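Local coordinates for hydrogenase expression/formation protein HypE (Desulfovibrio vulgaris subsp. vulgaris, PDB 2Z1U), which binds ATP and magnesium and, as a HypE protein of the PurM-like superfamily, probably serves in the maturation of hydrogenase, at residues Leu22-Phe31 with Met104-Gly115; Gly95-Asp103 with Pro134-Phe142. One frame throughout, in Å; residues are numbered along the deposited sequence.

In the fold
Both contacts lie in the PurM-like N-terminal part of the chain, on the same side of its centre and with their own centres about 15 Å apart. Along the chain their segments alternate: 22-31, 95-103, 104-115, then 134-142. Strand 87-99 runs through a turn straight into helix 104-121, so contact 2 hands the chain over to contact 1. Contact 2 joins the ends of two neighbouring strands of the four-stranded sheet, and contact 1 pairs two helices packed against that sheet. They meet where Phe27 and Met114 touch Phe96 and Leu107 touches Leu98. Phe27 and Phe96 both reach ATP, so helix 17-31 and the sheet together line the adenine, with helix 104-121 packed behind.

Contact 1: residues Leu22-Phe31 with Met104-Gly115; sequences LISDLFLRHF and MDILERVVASMG. With ATP (adenosine-5'-triphosphate), chain D.
Arg29 and Glu108 close the outer side of this helix pair with a salt bridge: NH2 meets OE2 at 2.8 Å, nearly straight at 172° and in the guanidinium plane, while the carboxylate stands almost perpendicular to it. NH1 also lies very close to Asp25 O, a bond whose shortness leaves its length doubtful. The His30 ring puts ND1 within 2.7 Å of a water and lays a face near Ala112, whereas its NE2 is buried without a partner.

Further in, Val111 is a knob among Leu26, Phe27, His30 and Phe31. With CG1 anti to its backbone N (chi1 169°), that branch reaches the CB of His30, and CG2 presses to 3.3 Å from Phe27 CE1. Leu26 CD2 rests 3.7 Å from Leu107 CD2, and Leu22 meets the same leucine tip to tip. ATP N6 sits over the centre of the Phe27 ring, 3.3 Å above its plane; N1 lies at the edge of Phe31.

The helices run nearly parallel, 23° apart with axes 8.9 Å from each other. Leu107 and Met114 continue onto strand 87-99, Val110 and Met114 onto strand 141-151, and Phe27 onto Thr130 of strand 124-133.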
loop_
_atom_site.group_PDB
_atom_site.type_symbol
_atom_site.label_atom_id
_atom_site.label_comp_id
_atom_site.label_asym_id
_atom_site.label_seq_id
_atom_site.Cartn_x
_atom_site.Cartn_y
_atom_site.Cartn_z
ATOM N N LEU A 22 -4.402 18.008 -8.554
ATOM C CA LEU A 22 -3.194 17.578 -7.845
ATOM C C LEU A 22 -2.636 16.299 -8.480
ATOM O O LEU A 22 -1.448 16.213 -8.763
ATOM C CB LEU A 22 -3.501 17.311 -6.375
ATOM C CG LEU A 22 -2.541 17.655 -5.231
ATOM C CD1 LEU A 22 -2.717 16.654 -4.128
ATOM C CD2 LEU A 22 -1.056 17.812 -5.609
ATOM N N ILE A 23 -3.511 15.315 -8.705
ATOM C CA ILE A 23 -3.118 14.033 -9.288
ATOM C C ILE A 23 -2.495 14.219 -10.681
ATOM O O ILE A 23 -1.395 13.734 -10.923
ATOM C CB ILE A 23 -4.300 13.028 -9.327
ATOM C CG1 ILE A 23 -4.658 12.573 -7.909
ATOM C CG2 ILE A 23 -3.961 11.822 -10.200
ATOM C CD1 ILE A 23 -5.987 11.791 -7.833
ATOM N N SER A 24 -3.175 14.931 -11.586
ATOM C CA SER A 24 -2.614 15.156 -12.928
ATOM C C SER A 24 -1.395 16.070 -12.962
ATOM O O SER A 24 -0.401 15.758 -13.615
ATOM C CB SER A 24 -3.679 15.633 -13.932
ATOM O OG SER A 24 -4.537 14.534 -14.262
ATOM N N ASP A 25 -1.465 17.196 -12.260
ATOM C CA ASP A 25 -0.437 18.230 -12.399
ATOM C C ASP A 25 0.820 17.957 -11.583
ATOM O O ASP A 25 1.880 18.484 -11.899
ATOM C CB ASP A 25 -0.995 19.613 -12.056
ATOM C CG ASP A 25 -2.117 20.054 -12.993
ATOM O OD1 ASP A 25 -2.430 19.347 -13.983
ATOM O OD2 ASP A 25 -2.695 21.122 -12.726
ATOM N N LEU A 26 0.707 17.151 -10.530
ATOM C CA LEU A 26 1.878 16.851 -9.715
ATOM C C LEU A 26 2.347 15.414 -9.868
ATOM O O LEU A 26 3.453 15.174 -10.357
ATOM C CB LEU A 26 1.639 17.174 -8.233
ATOM C CG LEU A 26 2.824 16.894 -7.289
ATOM C CD1 LEU A 26 4.040 17.762 -7.625
ATOM C CD2 LEU A 26 2.415 17.077 -5.844
ATOM N N PHE A 27 1.506 14.469 -9.448
ATOM C CA PHE A 27 1.903 13.057 -9.384
ATOM C C PHE A 27 2.196 12.476 -10.766
ATOM O O PHE A 27 3.287 11.955 -10.989
ATOM C CB PHE A 27 0.864 12.212 -8.629
ATOM C CG PHE A 27 0.712 12.591 -7.179
ATOM C CD1 PHE A 27 1.779 12.445 -6.282
ATOM C CD2 PHE A 27 -0.505 13.069 -6.695
ATOM C CE1 PHE A 27 1.639 12.796 -4.935
ATOM C CE2 PHE A 27 -0.653 13.424 -5.346
ATOM C CZ PHE A 27 0.420 13.289 -4.469
ATOM N N LEU A 28 1.237 12.590 -11.690
ATOM C CA LEU A 28 1.415 12.112 -13.068
ATOM C C LEU A 28 2.573 12.793 -13.777
ATOM O O LEU A 28 3.279 12.166 -14.569
ATOM C CB LEU A 28 0.142 12.323 -13.899
ATOM C CG LEU A 28 -0.769 11.106 -13.990
ATOM C CD1 LEU A 28 -1.223 10.634 -12.596
ATOM C CD2 LEU A 28 -1.950 11.416 -14.905
ATOM N N ARG A 29 2.767 14.076 -13.491
ATOM C CA ARG A 29 3.840 14.831 -14.128
ATOM C C ARG A 29 5.190 14.212 -13.782
ATOM O O ARG A 29 6.009 13.951 -14.665
ATOM C CB ARG A 29 3.790 16.298 -13.713
ATOM C CG ARG A 29 4.609 17.217 -14.610
ATOM C CD ARG A 29 4.442 18.675 -14.208
ATOM N NE ARG A 29 5.528 19.081 -13.315
ATOM C CZ ARG A 29 5.403 19.356 -12.016
ATOM N NH1 ARG A 29 4.220 19.301 -11.415
ATOM N NH2 ARG A 29 6.474 19.715 -11.319
ATOM N N HIS A 30 5.409 13.958 -12.495
ATOM C CA HIS A 30 6.676 13.387 -12.029
ATOM C C HIS A 30 6.851 11.885 -12.279
ATOM O O HIS A 30 7.979 11.417 -12.496
ATOM C CB HIS A 30 6.888 13.697 -10.544
ATOM C CG HIS A 30 7.281 15.115 -10.275
ATOM N ND1 HIS A 30 8.597 15.525 -10.245
ATOM C CD2 HIS A 30 6.537 16.221 -10.034
ATOM C CE1 HIS A 30 8.645 16.822 -9.996
ATOM N NE2 HIS A 30 7.410 17.269 -9.863
ATOM N N PHE A 31 5.747 11.136 -12.236
ATOM C CA PHE A 31 5.794 9.672 -12.383
ATOM C C PHE A 31 5.674 9.229 -13.849
ATOM O O PHE A 31 5.981 8.074 -14.181
ATOM C CB PHE A 31 4.724 9.001 -11.511
ATOM C CG PHE A 31 4.820 9.346 -10.029
ATOM C CD1 PHE A 31 6.011 9.822 -9.471
ATOM C CD2 PHE A 31 3.715 9.183 -9.197
ATOM C CE1 PHE A 31 6.088 10.140 -8.112
ATOM C CE2 PHE A 31 3.795 9.489 -7.834
ATOM C CZ PHE A 31 4.985 9.961 -7.297
ATOM N N MET A 104 3.135 22.890 0.419
ATOM C CA MET A 104 3.034 22.192 -0.861
ATOM C C MET A 104 4.379 21.911 -1.518
ATOM O O MET A 104 4.498 20.966 -2.297
ATOM C CB MET A 104 2.175 22.988 -1.839
ATOM C CG MET A 104 0.677 22.880 -1.632
ATOM S SD MET A 104 -0.097 21.332 -2.113
ATOM C CE MET A 104 0.819 20.820 -3.575
ATOM N N ASP A 105 5.379 22.750 -1.240
ATOM C CA ASP A 105 6.718 22.503 -1.772
ATOM C C ASP A 105 7.384 21.290 -1.126
ATOM O O ASP A 105 8.212 20.637 -1.757
ATOM C CB ASP A 105 7.625 23.728 -1.668
ATOM C CG ASP A 105 8.898 23.577 -2.502
ATOM O OD1 ASP A 105 10.006 23.707 -1.934
ATOM O OD2 ASP A 105 8.786 23.305 -3.726
ATOM N N ILE A 106 7.028 21.002 0.126
ATOM C CA ILE A 106 7.451 19.760 0.783
ATOM C C ILE A 106 6.947 18.566 -0.038
ATOM O O ILE A 106 7.721 17.687 -0.404
ATOM C CB ILE A 106 6.968 19.677 2.259
ATOM C CG1 ILE A 106 7.693 20.727 3.112
ATOM C CG2 ILE A 106 7.166 18.256 2.821
ATOM C CD1 ILE A 106 7.318 20.719 4.586
ATOM N N LEU A 107 5.654 18.574 -0.357
ATOM C CA LEU A 107 5.041 17.521 -1.162
ATOM C C LEU A 107 5.708 17.360 -2.533
ATOM O O LEU A 107 6.040 16.243 -2.927
ATOM C CB LEU A 107 3.535 17.766 -1.317
ATOM C CG LEU A 107 2.735 16.752 -2.140
ATOM C CD1 LEU A 107 2.766 15.349 -1.531
ATOM C CD2 LEU A 107 1.299 17.240 -2.296
ATOM N N GLU A 108 5.910 18.470 -3.244
ATOM C CA GLU A 108 6.556 18.441 -4.561
ATOM C C GLU A 108 8.005 17.925 -4.526
ATOM O O GLU A 108 8.410 17.168 -5.408
ATOM C CB GLU A 108 6.488 19.817 -5.254
ATOM C CG GLU A 108 7.215 19.848 -6.601
ATOM C CD GLU A 108 6.720 20.925 -7.547
ATOM O OE1 GLU A 108 6.826 22.131 -7.218
ATOM O OE2 GLU A 108 6.251 20.553 -8.641
ATOM N N ARG A 109 8.780 18.344 -3.527
ATOM C CA ARG A 109 10.132 17.823 -3.337
ATOM C C ARG A 109 10.132 16.309 -3.103
ATOM O O ARG A 109 10.973 15.589 -3.646
ATOM C CB ARG A 109 10.818 18.516 -2.164
ATOM C CG ARG A 109 11.296 19.933 -2.466
ATOM C CD ARG A 109 12.253 20.405 -1.371
ATOM N NE ARG A 109 11.540 20.855 -0.173
ATOM C CZ ARG A 109 12.061 20.904 1.052
ATOM N NH1 ARG A 109 13.318 20.518 1.283
ATOM N NH2 ARG A 109 11.312 21.337 2.060
ATOM N N VAL A 110 9.178 15.833 -2.307
ATOM C CA VAL A 110 9.063 14.401 -1.999
ATOM C C VAL A 110 8.648 13.617 -3.246
ATOM O O VAL A 110 9.227 12.566 -3.552
ATOM C CB VAL A 110 8.064 14.148 -0.860
ATOM C CG1 VAL A 110 7.760 12.645 -0.731
ATOM C CG2 VAL A 110 8.606 14.705 0.454
ATOM N N VAL A 111 7.653 14.146 -3.959
ATOM C CA VAL A 111 7.182 13.571 -5.218
ATOM C C VAL A 111 8.314 13.539 -6.254
ATOM O O VAL A 111 8.517 12.517 -6.908
ATOM C CB VAL A 111 5.925 14.320 -5.765
ATOM C CG1 VAL A 111 5.623 13.890 -7.179
ATOM C CG2 VAL A 111 4.720 14.053 -4.855
ATOM N N ALA A 112 9.040 14.650 -6.397
ATOM C CA ALA A 112 10.232 14.710 -7.266
ATOM C C ALA A 112 11.274 13.627 -6.920
ATOM O O ALA A 112 11.806 12.962 -7.816
ATOM C CB ALA A 112 10.869 16.106 -7.215
ATOM N N SER A 113 11.566 13.463 -5.630
ATOM C CA SER A 113 12.432 12.388 -5.165
ATOM C C SER A 113 11.953 10.999 -5.574
ATOM O O SER A 113 12.759 10.177 -5.999
ATOM C CB SER A 113 12.583 12.427 -3.641
ATOM O OG SER A 113 13.482 13.446 -3.250
ATOM N N MET A 114 10.657 10.727 -5.422
ATOM C CA MET A 114 10.095 9.435 -5.833
ATOM C C MET A 114 10.245 9.160 -7.318
ATOM O O MET A 114 10.668 8.067 -7.695
ATOM C CB MET A 114 8.629 9.282 -5.394
ATOM C CG MET A 114 8.469 9.302 -3.897
ATOM S SD MET A 114 6.790 9.164 -3.293
ATOM C CE MET A 114 6.354 7.481 -3.716
ATOM N N GLY A 115 9.904 10.159 -8.147
ATOM C CA GLY A 115 10.042 10.076 -9.598
ATOM C C GLY A 115 11.456 9.718 -9.997
ATOM O O GLY A 115 11.670 8.772 -10.743
HETATM P PG ATP D . -11.216 6.760 -3.697
HETATM O O1G ATP D . -9.761 6.847 -3.197
HETATM O O2G ATP D . -11.937 8.063 -3.543
HETATM O O3G ATP D . -11.992 5.562 -3.169
HETATM P PB ATP D . -10.394 5.623 -6.250
HETATM O O1B ATP D . -9.357 4.934 -5.340
HETATM O O2B ATP D . -11.215 4.761 -7.159
HETATM O O3B ATP D . -11.257 6.582 -5.301
HETATM P PA ATP D . -8.640 7.824 -6.690
HETATM O O1A ATP D . -9.500 9.085 -6.655
HETATM O O2A ATP D . -7.972 7.541 -5.374
HETATM O O3A ATP D . -9.567 6.589 -7.236
HETATM O "O5'" ATP D . -7.605 7.852 -7.873
HETATM C "C5'" ATP D . -7.921 8.410 -9.156
HETATM C "C4'" ATP D . -6.753 8.103 -10.069
HETATM O "O4'" ATP D . -5.638 8.883 -9.593
HETATM C "C3'" ATP D . -6.326 6.646 -10.010
HETATM O "O3'" ATP D . -5.932 6.241 -11.335
HETATM C "C2'" ATP D . -5.097 6.633 -9.096
HETATM O "O2'" ATP D . -4.186 5.613 -9.508
HETATM C "C1'" ATP D . -4.504 8.042 -9.301
HETATM N N9 ATP D . -3.833 8.587 -8.090
HETATM C C8 ATP D . -4.413 9.082 -6.987
HETATM N N7 ATP D . -3.475 9.502 -6.107
HETATM C C5 ATP D . -2.283 9.221 -6.666
HETATM C C6 ATP D . -0.863 9.389 -6.275
HETATM N N6 ATP D . -0.564 9.919 -5.068
HETATM N N1 ATP D . 0.067 8.991 -7.136
HETATM C C2 ATP D . -0.198 8.445 -8.339
HETATM N N3 ATP D . -1.477 8.280 -8.756
HETATM C C4 ATP D . -2.517 8.648 -7.964
HETATM O O HOH W 1 10.444 13.565 -10.796
#

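Contact 2: residues Gly95-Asp103 with Pro134-Phe142; sequences GFILEEGLD and PRGACDKMF
Phe96 offers a ring edge to the end of Met141, whose CE comes within 3.3 Å of Phe96 CE2. The methionine gets there fully stretched, CG anti to the backbone N (chi1 174°) and the chain extended beyond. Next, Ile97 and Phe142 form an antiparallel hydrogen-bonded pair, with Ile97 N to Phe142 O at 2.9 Å and a return bond from Phe142 N to Ile97 O. Leu98, in the non-hydrogen-bonded pair with Met141, lies alongside the methionine chain and touches its CG through CD2. Leu98 and Met141 face helix 104-121, as does the Phe96 ring, whereas Ile97 and Phe142 project from the other face and pack on the second subunit.

At Glu99 the strands part. Its N still donates to Lys140 O, from well above the carbonyl plane, but the side chain now does more. Extended from CB, it carries the carboxylate into the curve of 134-142. OE1 takes Gly136 N on its anti lone pair at 2.8 Å, and OE2 accepts Lys140 N from above the carboxylate plane at 3.0 Å. A water bridges OE2 to Asp139 OD1, while Asp139 OD2 pairs with Arg341. Three donors thus fix both carboxylate oxygens.

Glu100 OE2 receives Arg135 N, also on its anti lone pair, at 3.0 Å; the Arg135 guanidinium does not bond to it. The type II turn from Glu99 to Leu102 swings the chain toward helix 104-121, and Leu102 packs on Lys140, its CG 3.7 Å from Lys140 O.

A second type II turn, Pro134-Ala137, lies against the first, each with glycine third. In this corner of the PurM-like sheet, the loop that leads from strand 124-133 into strand 141-151 is held by two glutamates at the end of strand 87-99, gripping backbone N-H groups.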
loop_
_atom_site.group_PDB
_atom_site.type_symbol
_atom_site.label_atom_id
_atom_site.label_comp_id
_atom_site.label_asym_id
_atom_site.label_seq_id
_atom_site.Cartn_x
_atom_site.Cartn_y
_atom_site.Cartn_z
ATOM N N GLY A 95 0.551 5.241 -1.867
ATOM C CA GLY A 95 -0.602 5.731 -1.146
ATOM C C GLY A 95 -0.111 6.829 -0.228
ATOM O O GLY A 95 0.638 6.567 0.713
ATOM N N PHE A 96 -0.481 8.066 -0.541
ATOM C CA PHE A 96 -0.124 9.226 0.282
ATOM C C PHE A 96 -1.185 9.457 1.342
ATOM O O PHE A 96 -2.383 9.395 1.050
ATOM C CB PHE A 96 0.029 10.497 -0.579
ATOM C CG PHE A 96 1.342 10.586 -1.311
ATOM C CD1 PHE A 96 1.556 9.859 -2.486
ATOM C CD2 PHE A 96 2.373 11.373 -0.818
ATOM C CE1 PHE A 96 2.774 9.943 -3.166
ATOM C CE2 PHE A 96 3.593 11.459 -1.485
ATOM C CZ PHE A 96 3.795 10.750 -2.659
ATOM N N ILE A 97 -0.735 9.698 2.573
ATOM C CA ILE A 97 -1.599 10.227 3.634
ATOM C C ILE A 97 -1.025 11.577 4.064
ATOM O O ILE A 97 0.108 11.655 4.534
ATOM C CB ILE A 97 -1.731 9.251 4.831
ATOM C CG1 ILE A 97 -2.295 7.903 4.342
ATOM C CG2 ILE A 97 -2.637 9.863 5.932
ATOM C CD1 ILE A 97 -2.194 6.751 5.348
ATOM N N LEU A 98 -1.802 12.640 3.877
ATOM C CA LEU A 98 -1.270 13.991 4.028
ATOM C C LEU A 98 -2.059 14.815 5.024
ATOM O O LEU A 98 -3.286 14.689 5.124
ATOM C CB LEU A 98 -1.249 14.699 2.673
ATOM C CG LEU A 98 -0.410 14.055 1.559
ATOM C CD1 LEU A 98 -0.813 14.598 0.180
ATOM C CD2 LEU A 98 1.072 14.267 1.820
ATOM N N GLU A 99 -1.339 15.655 5.763
ATOM C CA GLU A 99 -1.947 16.564 6.727
ATOM C C GLU A 99 -2.367 17.870 6.047
ATOM O O GLU A 99 -1.560 18.509 5.356
ATOM C CB GLU A 99 -0.969 16.852 7.875
ATOM C CG GLU A 99 -1.572 17.717 8.975
ATOM C CD GLU A 99 -0.638 17.976 10.134
ATOM O OE1 GLU A 99 -1.158 18.233 11.245
ATOM O OE2 GLU A 99 0.597 17.942 9.947
ATOM N N GLU A 100 -3.632 18.249 6.242
ATOM C CA GLU A 100 -4.127 19.594 5.904
ATOM C C GLU A 100 -3.156 20.647 6.421
ATOM O O GLU A 100 -2.655 20.529 7.537
ATOM C CB GLU A 100 -5.519 19.808 6.521
ATOM C CG GLU A 100 -6.142 21.177 6.290
ATOM C CD GLU A 100 -7.287 21.497 7.257
ATOM O OE1 GLU A 100 -8.090 22.398 6.942
ATOM O OE2 GLU A 100 -7.385 20.861 8.329
ATOM N N GLY A 101 -2.894 21.666 5.601
ATOM C CA GLY A 101 -1.984 22.748 5.959
ATOM C C GLY A 101 -0.549 22.544 5.504
ATOM O O GLY A 101 0.237 23.485 5.487
ATOM N N LEU A 102 -0.204 21.309 5.139
ATOM C CA LEU A 102 1.149 20.967 4.702
ATOM C C LEU A 102 1.651 21.905 3.602
ATOM O O LEU A 102 0.945 22.166 2.626
ATOM C CB LEU A 102 1.189 19.510 4.216
ATOM C CG LEU A 102 2.441 18.615 4.276
ATOM C CD1 LEU A 102 2.862 18.118 2.887
ATOM C CD2 LEU A 102 3.618 19.212 5.030
ATOM N N ASP A 103 2.862 22.422 3.802
ATOM C CA ASP A 103 3.622 23.164 2.790
ATOM C C ASP A 103 3.662 22.326 1.501
ATOM O O ASP A 103 4.138 21.191 1.501
ATOM C CB ASP A 103 5.037 23.444 3.336
ATOM C CG ASP A 103 5.901 24.292 2.404
ATOM O OD1 ASP A 103 5.413 24.810 1.383
ATOM O OD2 ASP A 103 7.105 24.462 2.718
ATOM N N PRO A 134 -7.589 16.113 8.289
ATOM C CA PRO A 134 -7.578 17.415 8.996
ATOM C C PRO A 134 -6.320 17.665 9.834
ATOM O O PRO A 134 -5.645 16.711 10.214
ATOM C CB PRO A 134 -8.810 17.331 9.903
ATOM C CG PRO A 134 -9.737 16.371 9.195
ATOM C CD PRO A 134 -8.818 15.343 8.589
ATOM N N ARG A 135 -6.013 18.939 10.109
ATOM C CA ARG A 135 -4.839 19.312 10.911
ATOM C C ARG A 135 -4.781 18.495 12.202
ATOM O O ARG A 135 -5.779 18.392 12.924
ATOM C CB ARG A 135 -4.835 20.814 11.250
ATOM C CG ARG A 135 -4.295 21.746 10.151
ATOM C CD ARG A 135 -4.018 23.184 10.666
ATOM N NE ARG A 135 -5.224 23.833 11.186
ATOM C CZ ARG A 135 -5.236 24.894 12.001
ATOM N NH1 ARG A 135 -4.105 25.463 12.416
ATOM N NH2 ARG A 135 -6.398 25.400 12.405
ATOM N N GLY A 136 -3.623 17.904 12.476
ATOM C CA GLY A 136 -3.430 17.131 13.700
ATOM C C GLY A 136 -3.732 15.643 13.596
ATOM O O GLY A 136 -3.298 14.864 14.455
ATOM N N ALA A 137 -4.454 15.237 12.550
ATOM C CA ALA A 137 -4.819 13.830 12.369
ATOM C C ALA A 137 -3.631 12.957 11.954
ATOM O O ALA A 137 -3.652 11.733 12.147
ATOM C CB ALA A 137 -5.970 13.692 11.395
ATOM N N CYS A 138 -2.600 13.582 11.379
ATOM C CA CYS A 138 -1.316 12.914 11.139
ATOM C C CYS A 138 -0.181 13.931 11.113
ATOM O O CYS A 138 -0.408 15.117 10.852
ATOM C CB CYS A 138 -1.332 12.070 9.848
ATOM S SG CYS A 138 -1.150 12.997 8.315
ATOM N N ASP A 139 1.034 13.469 11.402
ATOM C CA ASP A 139 2.205 14.342 11.404
ATOM C C ASP A 139 2.758 14.540 9.993
ATOM O O ASP A 139 3.644 13.796 9.551
ATOM C CB ASP A 139 3.281 13.811 12.366
ATOM C CG ASP A 139 4.495 14.724 12.467
ATOM O OD1 ASP A 139 4.392 15.949 12.221
ATOM O OD2 ASP A 139 5.564 14.199 12.803
ATOM N N LYS A 140 2.197 15.530 9.288
ATOM C CA LYS A 140 2.658 15.978 7.953
ATOM C C LYS A 140 2.378 14.998 6.813
ATOM O O LYS A 140 1.670 15.336 5.859
ATOM C CB LYS A 140 4.153 16.346 7.936
ATOM C CG LYS A 140 4.630 17.307 9.010
ATOM C CD LYS A 140 6.074 17.711 8.747
ATOM C CE LYS A 140 6.885 17.774 10.027
ATOM N NZ LYS A 140 6.152 18.395 11.143
ATOM N N MET A 141 2.943 13.793 6.897
ATOM C CA MET A 141 2.933 12.901 5.737
ATOM C C MET A 141 3.442 11.501 6.014
ATOM O O MET A 141 4.556 11.326 6.538
ATOM C CB MET A 141 3.796 13.528 4.643
ATOM C CG MET A 141 4.028 12.691 3.411
ATOM S SD MET A 141 5.177 13.626 2.398
ATOM C CE MET A 141 5.435 12.465 1.117
ATOM N N PHE A 142 2.634 10.515 5.617
ATOM C CA PHE A 142 3.067 9.129 5.542
ATOM C C PHE A 142 2.890 8.658 4.108
ATOM O O PHE A 142 2.025 9.158 3.383
ATOM C CB PHE A 142 2.247 8.226 6.479
ATOM C CG PHE A 142 2.206 8.697 7.917
ATOM C CD1 PHE A 142 1.004 8.719 8.613
ATOM C CD2 PHE A 142 3.361 9.133 8.564
ATOM C CE1 PHE A 142 0.953 9.155 9.927
ATOM C CE2 PHE A 142 3.321 9.572 9.883
ATOM C CZ PHE A 142 2.117 9.580 10.562
HETATM O O HOH W 2 2.340 18.190 12.108
#